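Local coordinates for protein DNA polymerase (Bacillus phage phi29, PDB 2PY5) that replicates the viral genome by protein-primed, strand-displacing DNA synthesis with high processivity and fidelity, and proofreads with a 3'-5' exonuclease, at residues K196-I201 with K361-K366; L253-M258 with M385-Y390. The protein carries 2 engineered substitutions. One frame throughout, in Å; residues are numbered along the deposited sequence.

In the fold
Both contacts are partly buried and join the fingers of this B-family polymerase to the palm, contact 1 about 21 Å and contact 2 about 13 Å from the chain centre, centre to centre. Two of six touching residues are buried in contact 1, four of seven in contact 2. In contact 1 two helices cross, with a phenylalanine core and an outer border that includes exposed Asp362 and Lys366 and a bridging water. Contact 2 buries more surface, 321 against 253 Å², and is built on a tyrosine stack that includes a nucleotide-binding residue. They touch directly: Ile364 CD1 packs 3.5 Å from Pro255 O. Helices 361-373 and 376-387, consecutive in the chain, tie the two interfaces together.

Contact 1: K196-I201 with K361-K366; sequences KGFKDI and KDFIDK. With EDO (1,2-ethanediol), chain N.
At the base of the fingers of this B-family polymerase, helix 361-373 packs on the palm helix 190-202 through Phe363, which meets Gly197 and Phe198. The short axes of 196-201 and 361-366 approach to 9.3 Å at 117°, a steep crossing, with Phe198 and Phe363 nearest in register. With CG anti to the backbone N (chi1 177°), the Phe363 ring is carried onto the backbone where Gly197 has no side chain, and its CE1 comes within 3.6 Å of Phe198 N. The two phenylalanine side chains run at about a right angle: the Phe198 ring presents an edge, its CD1 4.0 Å from Phe363 CB. Phe360 and Leu389 also pack on Phe198, extending this apolar patch. Farther out, Ile201 divides its branches, CG2 resting 3.5 Å from Asp362 CB while CD1 reaches the aliphatic CD of Lys366 at 4.1 Å. Lys366 is a residue that stabilises the incoming nucleotide. The polar link between the segments is indirect: one water donates to Ile201 O at 3.0 Å and to Asp362 OD2 at 2.6 Å.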
loop_
_atom_site.group_PDB
_atom_site.type_symbol
_atom_site.label_atom_id
_atom_site.label_comp_id
_atom_site.label_asym_id
_atom_site.label_seq_id
_atom_site.Cartn_x
_atom_site.Cartn_y
_atom_site.Cartn_z
ATOM N N LYS F 196 16.292 6.498 1.462
ATOM C CA LYS F 196 17.741 6.545 1.275
ATOM C C LYS F 196 18.069 7.478 0.114
ATOM O O LYS F 196 18.986 8.298 0.212
ATOM C CB LYS F 196 18.309 5.148 1.041
ATOM C CG LYS F 196 19.818 5.105 0.901
ATOM C CD LYS F 196 20.261 5.287 -0.526
ATOM C CE LYS F 196 21.724 4.927 -0.687
ATOM N NZ LYS F 196 22.182 5.109 -2.080
ATOM N N GLY F 197 17.312 7.365 -0.965
ATOM C CA GLY F 197 17.510 8.213 -2.153
ATOM C C GLY F 197 17.307 9.674 -1.851
ATOM O O GLY F 197 18.087 10.528 -2.307
ATOM N N PHE F 198 16.282 9.966 -1.078
ATOM C CA PHE F 198 16.025 11.329 -0.627
ATOM C C PHE F 198 17.191 11.858 0.203
ATOM O O PHE F 198 17.684 12.973 -0.029
ATOM C CB PHE F 198 14.743 11.364 0.175
ATOM C CG PHE F 198 14.418 12.706 0.726
ATOM C CD1 PHE F 198 14.157 13.777 -0.118
ATOM C CD2 PHE F 198 14.377 12.905 2.085
ATOM C CE1 PHE F 198 13.854 15.028 0.409
ATOM C CE2 PHE F 198 14.080 14.157 2.617
ATOM C CZ PHE F 198 13.821 15.207 1.782
ATOM N N LYS F 199 17.654 11.079 1.174
ATOM C CA LYS F 199 18.840 11.488 1.960
ATOM C C LYS F 199 20.068 11.736 1.111
ATOM O O LYS F 199 20.827 12.678 1.371
ATOM C CB LYS F 199 19.168 10.477 3.040
ATOM C CG LYS F 199 18.134 10.458 4.100
ATOM C CD LYS F 199 18.501 9.489 5.192
ATOM C CE LYS F 199 17.474 9.507 6.285
ATOM N NZ LYS F 199 17.719 8.442 7.300
ATOM N N ASP F 200 20.267 10.913 0.093
ATOM C CA ASP F 200 21.407 11.096 -0.836
ATOM C C ASP F 200 21.347 12.487 -1.460
ATOM O O ASP F 200 22.389 13.153 -1.634
ATOM C CB ASP F 200 21.389 10.068 -1.976
ATOM C CG ASP F 200 21.796 8.655 -1.540
ATOM O OD1 ASP F 200 22.289 8.461 -0.411
ATOM O OD2 ASP F 200 21.584 7.737 -2.362
ATOM N N ILE F 201 20.142 12.912 -1.830
ATOM C CA ILE F 201 19.963 14.143 -2.597
ATOM C C ILE F 201 20.017 15.381 -1.730
ATOM O O ILE F 201 20.667 16.364 -2.107
ATOM C CB ILE F 201 18.662 14.099 -3.416
ATOM C CG1 ILE F 201 18.775 13.042 -4.515
ATOM C CG2 ILE F 201 18.349 15.482 -4.034
ATOM C CD1 ILE F 201 19.958 13.224 -5.444
ATOM N N LYS F 361 12.177 19.236 -3.954
ATOM C CA LYS F 361 12.315 19.642 -5.348
ATOM C C LYS F 361 13.320 18.771 -6.102
ATOM O O LYS F 361 13.007 18.213 -7.150
ATOM C CB LYS F 361 12.762 21.085 -5.453
ATOM C CG LYS F 361 12.881 21.544 -6.883
ATOM C CD LYS F 361 13.090 23.028 -6.965
ATOM C CE LYS F 361 13.704 23.423 -8.280
ATOM N NZ LYS F 361 12.919 22.952 -9.456
ATOM N N ASP F 362 14.539 18.668 -5.575
ATOM C CA ASP F 362 15.599 17.976 -6.308
ATOM C C ASP F 362 15.315 16.481 -6.452
ATOM O O ASP F 362 15.617 15.893 -7.483
ATOM C CB ASP F 362 16.969 18.209 -5.657
ATOM C CG ASP F 362 17.458 19.651 -5.789
ATOM O OD1 ASP F 362 16.958 20.407 -6.657
ATOM O OD2 ASP F 362 18.381 20.021 -5.025
ATOM N N PHE F 363 14.742 15.870 -5.425
ATOM C CA PHE F 363 14.410 14.431 -5.467
ATOM C C PHE F 363 13.331 14.173 -6.497
ATOM O O PHE F 363 13.417 13.255 -7.312
ATOM C CB PHE F 363 13.918 13.967 -4.087
ATOM C CG PHE F 363 13.491 12.518 -4.039
ATOM C CD1 PHE F 363 14.433 11.513 -3.871
ATOM C CD2 PHE F 363 12.147 12.153 -4.162
ATOM C CE1 PHE F 363 14.049 10.162 -3.833
ATOM C CE2 PHE F 363 11.767 10.803 -4.123
ATOM C CZ PHE F 363 12.717 9.822 -3.933
ATOM N N ILE F 364 12.298 14.993 -6.458
ATOM C CA ILE F 364 11.190 14.808 -7.384
ATOM C C ILE F 364 11.620 15.123 -8.816
ATOM O O ILE F 364 11.259 14.411 -9.742
ATOM C CB ILE F 364 9.947 15.622 -6.949
ATOM C CG1 ILE F 364 9.393 15.039 -5.644
ATOM C CG2 ILE F 364 8.880 15.632 -8.057
ATOM C CD1 ILE F 364 8.295 15.842 -4.991
ATOM N N ASP F 365 12.402 16.184 -9.010
ATOM C CA ASP F 365 12.932 16.493 -10.345
ATOM C C ASP F 365 13.731 15.313 -10.912
ATOM O O ASP F 365 13.565 14.964 -12.079
ATOM C CB ASP F 365 13.816 17.739 -10.291
ATOM C CG ASP F 365 13.018 19.048 -10.163
ATOM O OD1 ASP F 365 11.772 19.034 -10.324
ATOM O OD2 ASP F 365 13.645 20.104 -9.923
ATOM N N LYS F 366 14.581 14.705 -10.081
ATOM C CA LYS F 366 15.450 13.592 -10.517
ATOM C C LYS F 366 14.628 12.418 -10.995
ATOM O O LYS F 366 14.817 11.924 -12.106
ATOM C CB LYS F 366 16.381 13.134 -9.389
ATOM C CG LYS F 366 17.206 11.856 -9.712
ATOM C CD LYS F 366 17.924 11.314 -8.484
ATOM C CE LYS F 366 18.394 9.870 -8.668
ATOM N NZ LYS F 366 19.639 9.786 -9.449
HETATM C C1 EDO N . 9.109 17.414 -11.356
HETATM O O1 EDO N . 10.143 17.783 -12.265
HETATM C C2 EDO N . 8.162 18.586 -11.177
HETATM O O2 EDO N . 7.225 18.631 -12.255
HETATM O O HOH W 1 19.436 18.957 -2.865
#

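Contact 2: L253-M258 with M385-Y390; sequences LYPAQM and MLNSLY. With EDO (1,2-ethanediol), chain H; EDO (1,2-ethanediol), chain T.
Leu253 O, one residue before the Tyr254 that stacks on Tyr390, is gripped by two donors of Gln257, the backbone N at 3.1 Å and the side-chain NE2 at 3.0 Å. They arrive from opposite faces of the carbonyl plane; a bend at chi2 (-42°) folds the Gln257 amide back to its own first turn. Across the contact, Tyr254 and Tyr390 form an offset face-to-face stack, centroids 4.3 Å apart and planes 25° from parallel; Tyr390 CE2 approaches Tyr254 CG to 3.6 Å. Leu253 CD2 lies over the rim of the opposite face of Tyr254. The pair joins motif A (SLYP) of the palm to motif B (NSLYG) of the fingers. Tyr254 belongs to the nucleotide-binding site, and both tyrosines are probably involved in nucleotide selection. Pro255 CG packs 3.9 Å from Leu386 O. Tyr390 CB meets Met258 SD at 3.9 Å, and the bent end of Met258 carries CE to Leu389 CD2, 3.8 Å away. At the exposed end, Asn387 ND2 donates to O1 of a 1,2-ethanediol, probably from the crystallisation liquor, at 3.0 Å, nearly straight at 174°.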
loop_
_atom_site.group_PDB
_atom_site.type_symbol
_atom_site.label_atom_id
_atom_site.label_comp_id
_atom_site.label_asym_id
_atom_site.label_seq_id
_atom_site.Cartn_x
_atom_site.Cartn_y
_atom_site.Cartn_z
ATOM N N LEU F 253 -0.846 13.086 -7.094
ATOM C CA LEU F 253 -1.315 13.818 -5.914
ATOM C C LEU F 253 -0.236 14.078 -4.845
ATOM O O LEU F 253 -0.009 15.222 -4.457
ATOM C CB LEU F 253 -2.491 13.059 -5.280
ATOM C CG LEU F 253 -3.104 13.663 -3.999
ATOM C CD1 LEU F 253 -3.962 14.822 -4.337
ATOM C CD2 LEU F 253 -3.877 12.583 -3.251
ATOM N N TYR F 254 0.393 13.023 -4.356
ATOM C CA TYR F 254 1.275 13.173 -3.198
ATOM C C TYR F 254 2.577 13.849 -3.576
ATOM O O TYR F 254 2.939 14.852 -2.941
ATOM C CB TYR F 254 1.475 11.838 -2.488
ATOM C CG TYR F 254 0.234 11.407 -1.716
ATOM C CD1 TYR F 254 -0.492 10.291 -2.089
ATOM C CD2 TYR F 254 -0.217 12.125 -0.617
ATOM C CE1 TYR F 254 -1.642 9.910 -1.374
ATOM C CE2 TYR F 254 -1.332 11.745 0.087
ATOM C CZ TYR F 254 -2.036 10.656 -0.287
ATOM O OH TYR F 254 -3.169 10.263 0.442
ATOM N N PRO F 255 3.256 13.389 -4.653
ATOM C CA PRO F 255 4.398 14.181 -5.100
ATOM C C PRO F 255 4.067 15.655 -5.377
ATOM O O PRO F 255 4.909 16.541 -5.124
ATOM C CB PRO F 255 4.842 13.461 -6.381
ATOM C CG PRO F 255 4.486 12.054 -6.139
ATOM C CD PRO F 255 3.119 12.162 -5.460
ATOM N N ALA F 256 2.875 15.941 -5.911
ATOM C CA ALA F 256 2.477 17.321 -6.160
ATOM C C ALA F 256 2.429 18.131 -4.858
ATOM O O ALA F 256 2.881 19.271 -4.831
ATOM C CB ALA F 256 1.134 17.392 -6.873
ATOM N N GLN F 257 1.897 17.553 -3.791
ATOM C CA GLN F 257 1.878 18.284 -2.501
ATOM C C GLN F 257 3.295 18.535 -1.987
ATOM O O GLN F 257 3.631 19.628 -1.508
ATOM C CB GLN F 257 1.068 17.558 -1.425
ATOM C CG GLN F 257 -0.322 17.125 -1.821
ATOM C CD GLN F 257 -1.065 18.143 -2.612
ATOM O OE1 GLN F 257 -1.268 19.276 -2.169
ATOM N NE2 GLN F 257 -1.485 17.759 -3.824
ATOM N N MET F 258 4.128 17.509 -2.098
ATOM C CA MET F 258 5.533 17.601 -1.681
ATOM C C MET F 258 6.296 18.671 -2.464
ATOM O O MET F 258 7.163 19.361 -1.916
ATOM C CB MET F 258 6.186 16.221 -1.811
ATOM C CG MET F 258 5.508 15.211 -0.898
ATOM S SD MET F 258 5.880 13.497 -1.322
ATOM C CE MET F 258 7.406 13.440 -0.585
ATOM N N MET F 385 9.949 5.014 -6.630
ATOM C CA MET F 385 10.743 5.936 -5.817
ATOM C C MET F 385 9.933 7.185 -5.426
ATOM O O MET F 385 9.956 7.631 -4.285
ATOM C CB MET F 385 12.013 6.350 -6.558
ATOM C CG MET F 385 13.070 5.251 -6.629
ATOM S SD MET F 385 13.802 4.871 -5.041
ATOM C CE MET F 385 14.850 6.306 -4.750
ATOM N N LEU F 386 9.201 7.730 -6.381
ATOM C CA LEU F 386 8.382 8.922 -6.136
ATOM C C LEU F 386 7.242 8.639 -5.172
ATOM O O LEU F 386 6.890 9.484 -4.348
ATOM C CB LEU F 386 7.819 9.436 -7.461
ATOM C CG LEU F 386 8.857 10.102 -8.364
ATOM C CD1 LEU F 386 8.349 10.201 -9.789
ATOM C CD2 LEU F 386 9.242 11.494 -7.826
ATOM N N ASN F 387 6.649 7.449 -5.300
ATOM C CA ASN F 387 5.391 7.122 -4.592
ATOM C C ASN F 387 5.617 6.604 -3.165
ATOM O O ASN F 387 4.725 6.703 -2.323
ATOM C CB ASN F 387 4.581 6.095 -5.391
ATOM C CG ASN F 387 3.961 6.679 -6.643
ATOM O OD1 ASN F 387 3.703 7.887 -6.706
ATOM N ND2 ASN F 387 3.673 5.821 -7.637
ATOM N N SER F 388 6.798 6.058 -2.893
ATOM C CA SER F 388 7.073 5.356 -1.644
ATOM C C SER F 388 7.784 6.220 -0.589
ATOM O O SER F 388 8.086 5.736 0.504
ATOM C CB SER F 388 7.919 4.104 -1.927
ATOM O OG SER F 388 7.351 3.259 -2.917
ATOM N N LEU F 389 7.987 7.499 -0.878
ATOM C CA LEU F 389 8.685 8.377 0.059
ATOM C C LEU F 389 7.821 8.914 1.227
ATOM O O LEU F 389 8.222 8.813 2.394
ATOM C CB LEU F 389 9.311 9.576 -0.691
ATOM C CG LEU F 389 10.143 10.497 0.191
ATOM C CD1 LEU F 389 11.237 9.802 0.984
ATOM C CD2 LEU F 389 10.753 11.601 -0.704
ATOM N N TYR F 390 6.658 9.506 0.952
ATOM C CA TYR F 390 5.997 10.266 2.015
ATOM C C TYR F 390 5.648 9.398 3.213
ATOM O O TYR F 390 5.725 9.825 4.369
ATOM C CB TYR F 390 4.752 11.035 1.523
ATOM C CG TYR F 390 3.463 10.242 1.497
ATOM C CD1 TYR F 390 2.686 10.103 2.640
ATOM C CD2 TYR F 390 3.034 9.632 0.338
ATOM C CE1 TYR F 390 1.527 9.381 2.620
ATOM C CE2 TYR F 390 1.863 8.896 0.312
ATOM C CZ TYR F 390 1.123 8.772 1.460
ATOM O OH TYR F 390 -0.056 8.058 1.442
HETATM C C1 EDO H . 2.633 8.157 -10.558
HETATM O O1 EDO H . 2.208 6.890 -10.024
HETATM C C2 EDO H . 4.147 8.129 -10.766
HETATM O O2 EDO H . 4.935 8.587 -9.645
HETATM C C1 EDO T . -2.131 20.546 -5.748
HETATM O O1 EDO T . -2.276 19.252 -6.342
HETATM C C2 EDO T . -0.657 20.915 -5.602
HETATM O O2 EDO T . -0.022 21.008 -6.886
#